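Local coordinates for protein Rab GDP-dissociation inhibitor (Saccharomyces cerevisiae, PDB 2BCG) that regulates Rab GTPases of the yeast secretory pathway by inhibiting GDP release from SEC4, and extracts GDP-bound YPT7 from vacuolar membranes, at residues A[327-332]-A[352-357]. Sequence-based numbering, arbitrary orientation.
Sequences ADSLQI and DAHNVC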
ATOM      1  N   ALA A 327      -9.732 -14.133  16.446  1.00 11.64           N
ATOM      2  CA  ALA A 327      -9.672 -12.883  15.660  1.00 11.95           C
ATOM      3  C   ALA A 327      -9.028 -13.110  14.296  1.00 11.47           C
ATOM      4  O   ALA A 327      -8.069 -13.860  14.181  1.00 11.88           O
ATOM      5  CB  ALA A 327      -8.885 -11.821  16.440  1.00 13.57           C
ATOM      6  N   ASP A 328      -9.519 -12.417  13.271  1.00 11.72           N
ATOM      7  CA  ASP A 328      -8.901 -12.524  11.946  1.00 11.33           C
ATOM      8  C   ASP A 328      -7.653 -11.674  11.809  1.00 11.27           C
ATOM      9  O   ASP A 328      -6.868 -11.905  10.878  1.00 11.66           O
ATOM     10  CB  ASP A 328      -9.877 -12.292  10.771  1.00 13.29           C
ATOM     11  CG  ASP A 328     -10.438 -10.897  10.714  1.00 15.88           C
ATOM     12  OD1 ASP A 328     -11.561 -10.760  10.147  1.00 22.96           O
ATOM     13  OD2 ASP A 328      -9.807  -9.923  11.159  1.00 21.15           O
ATOM     14  N   SER A 329      -7.446 -10.760  12.750  1.00 10.18           N
ATOM     15  CA  SER A 329      -6.331  -9.821  12.702  1.00 10.07           C
ATOM     16  C   SER A 329      -6.243  -9.172  14.058  1.00 10.16           C
ATOM     17  O   SER A 329      -7.275  -8.955  14.740  1.00 10.51           O
ATOM     18  CB  SER A 329      -6.530  -8.749  11.611  1.00 10.44           C
ATOM     19  OG  SER A 329      -7.753  -8.014  11.811  1.00 12.00           O
ATOM     20  N   LEU A 330      -5.033  -8.833  14.458  1.00 10.49           N
ATOM     21  CA  LEU A 330      -4.862  -8.133  15.725  1.00 10.07           C
ATOM     22  C   LEU A 330      -3.455  -7.613  15.844  1.00 10.62           C
ATOM     23  O   LEU A 330      -2.536  -8.052  15.117  1.00  9.96           O
ATOM     24  CB  LEU A 330      -5.194  -9.018  16.939  1.00 11.55           C
ATOM     25  CG  LEU A 330      -4.295 -10.250  17.119  1.00 11.30           C
ATOM     26  CD1 LEU A 330      -3.873 -10.466  18.597  1.00 12.92           C
ATOM     27  CD2 LEU A 330      -4.900 -11.550  16.543  1.00 12.52           C
ATOM     28  N   GLN A 331      -3.275  -6.706  16.798  1.00 11.44           N
ATOM     29  CA  GLN A 331      -1.978  -6.346  17.317  1.00 11.18           C
ATOM     30  C   GLN A 331      -1.791  -6.945  18.703  1.00 11.48           C
ATOM     31  O   GLN A 331      -2.739  -6.924  19.502  1.00 12.26           O
ATOM     32  CB  GLN A 331      -1.893  -4.814  17.443  1.00 11.85           C
ATOM     33  CG  GLN A 331      -0.796  -4.321  18.400  1.00 12.40           C
ATOM     34  CD  GLN A 331      -0.604  -2.842  18.292  1.00 13.19           C
ATOM     35  OE1 GLN A 331       0.321  -2.365  17.619  1.00 15.51           O
ATOM     36  NE2 GLN A 331      -1.474  -2.094  18.957  1.00 12.26           N
ATOM     37  N   ILE A 332      -0.600  -7.461  18.985  1.00 10.65           N
ATOM     38  CA  ILE A 332      -0.236  -7.694  20.380  1.00 11.71           C
ATOM     39  C   ILE A 332       0.866  -6.713  20.765  1.00 11.55           C
ATOM     40  O   ILE A 332       1.829  -6.542  19.996  1.00 11.62           O
ATOM     41  CB  ILE A 332       0.260  -9.142  20.635  1.00 12.33           C
ATOM     42  CG1 ILE A 332      -0.806 -10.171  20.242  1.00 12.35           C
ATOM     43  CG2 ILE A 332       0.634  -9.322  22.114  1.00 12.38           C
ATOM     44  CD1 ILE A 332      -0.286 -11.637  20.298  1.00 13.18           C
ATOM     45  N   ASP A 352      -6.210 -14.852   5.977  1.00 14.05           N
ATOM     46  CA  ASP A 352      -6.864 -14.964   4.670  1.00 14.33           C
ATOM     47  C   ASP A 352      -7.939 -13.873   4.490  1.00 14.07           C
ATOM     48  O   ASP A 352      -8.319 -13.551   3.345  1.00 15.59           O
ATOM     49  CB  ASP A 352      -7.306 -16.421   4.288  0.70 14.62           C
ATOM     50  CG  ASP A 352      -8.627 -16.866   4.949  0.70 16.58           C
ATOM     51  OD1 ASP A 352      -8.877 -18.101   4.979  0.70 21.90           O
ATOM     52  OD2 ASP A 352      -9.407 -16.029   5.418  0.70 20.53           O
ATOM     53  N   ALA A 353      -8.433 -13.294   5.599  1.00 14.57           N
ATOM     54  CA  ALA A 353      -9.460 -12.239   5.540  1.00 14.68           C
ATOM     55  C   ALA A 353      -8.972 -10.977   4.832  1.00 15.66           C
ATOM     56  O   ALA A 353      -9.768 -10.148   4.387  1.00 16.84           O
ATOM     57  CB  ALA A 353      -9.947 -11.881   6.947  1.00 15.50           C
ATOM     58  N   HIS A 354      -7.648 -10.825   4.778  1.00 14.05           N
ATOM     59  CA  HIS A 354      -7.017  -9.658   4.166  1.00 13.47           C
ATOM     60  C   HIS A 354      -6.300 -10.065   2.871  1.00 13.03           C
ATOM     61  O   HIS A 354      -5.569  -9.241   2.314  1.00 12.73           O
ATOM     62  CB  HIS A 354      -6.127  -8.860   5.193  0.50 15.04           C
ATOM     63  CG  HIS A 354      -6.880  -7.977   6.187  0.50 14.62           C
ATOM     64  ND1 HIS A 354      -7.208  -8.392   7.462  0.50 16.93           N
ATOM     65  CD2 HIS A 354      -7.269  -6.675   6.120  0.50 16.44           C
ATOM     66  CE1 HIS A 354      -7.795  -7.409   8.122  0.50 14.34           C
ATOM     67  NE2 HIS A 354      -7.837  -6.348   7.332  0.50 15.43           N
ATOM     68  N   ASN A 355      -6.540 -11.280   2.359  1.00 13.86           N
ATOM     69  CA  ASN A 355      -5.957 -11.740   1.075  1.00 14.04           C
ATOM     70  C   ASN A 355      -4.428 -11.735   1.059  1.00 14.62           C
ATOM     71  O   ASN A 355      -3.800 -11.374   0.054  1.00 14.49           O
ATOM     72  CB  ASN A 355      -6.527 -10.945  -0.124  1.00 14.39           C
ATOM     73  CG  ASN A 355      -8.032 -11.158  -0.314  1.00 18.05           C
ATOM     74  OD1 ASN A 355      -8.696 -10.399  -1.055  1.00 22.37           O
ATOM     75  ND2 ASN A 355      -8.572 -12.176   0.328  1.00 19.07           N
ATOM     76  N   VAL A 356      -3.829 -12.092   2.193  1.00 13.11           N
ATOM     77  CA  VAL A 356      -2.378 -12.114   2.280  1.00 12.33           C
ATOM     78  C   VAL A 356      -1.792 -13.508   2.383  1.00 11.21           C
ATOM     79  O   VAL A 356      -0.600 -13.656   2.289  1.00 11.13           O
ATOM     80  CB  VAL A 356      -1.871 -11.245   3.450  1.00 12.35           C
ATOM     81  CG1 VAL A 356      -2.151  -9.764   3.141  1.00 12.19           C
ATOM     82  CG2 VAL A 356      -2.523 -11.693   4.772  1.00 13.74           C
ATOM     83  N   CYS A 357      -2.636 -14.521   2.574  1.00 12.66           N
ATOM     84  CA  CYS A 357      -2.186 -15.911   2.626  1.00 13.42           C
ATOM     85  C   CYS A 357      -3.334 -16.799   2.173  1.00 14.24           C
ATOM     86  O   CYS A 357      -4.481 -16.360   2.124  1.00 14.65           O
ATOM     87  CB  CYS A 357      -1.671 -16.296   4.032  1.00 12.90           C
ATOM     88  SG  CYS A 357      -2.860 -16.042   5.348  1.00 14.14           S
TER
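Asp-328 sets the flat face of its carboxylate over the methyl of Ala-353, with CB and OD1 of Asp-328 each 3.8 Å from Ala-353 CB. Beside this patch, the His-354 ring presents CE1 to Ser-329, whose OG approaches the rim of the ring almost in its plane, 3.7 Å from CE1; Ser-329 CB is almost as near. Both residues of 327-332 turn CG or OG between backbone N and carbonyl carbon (chi1 65° for Asp-328, 58° for Ser-329), which brings carboxylate and hydroxyl together: Ser-329 OG donates to Asp-328 OD2 at 2.9 Å, nearly along that oxygen's C-O axis. Ser-116 N also bonds Ser-329 OG. Replacing Asp-328 with alanine would probably leave the Ser-329 hydroxyl without its acceptor and uncover part of the Ala-353 methyl. The contact lies where strand 330-334 begins and its antiparallel neighbour 345-351 ends, within the mixed sheet; Tyr-236 meets the His-354 ring edge-to-face. The segments meet by van der Waals packing, the Ser-329 to Asp-328 bond staying within its own segment. In the conformer described, His-354 ND1 is buried with no partner in the model, 4.8 Å from Asp-328 OD2, so any attraction between carboxylate and imidazole, whose charge is not seen, would probably be weak.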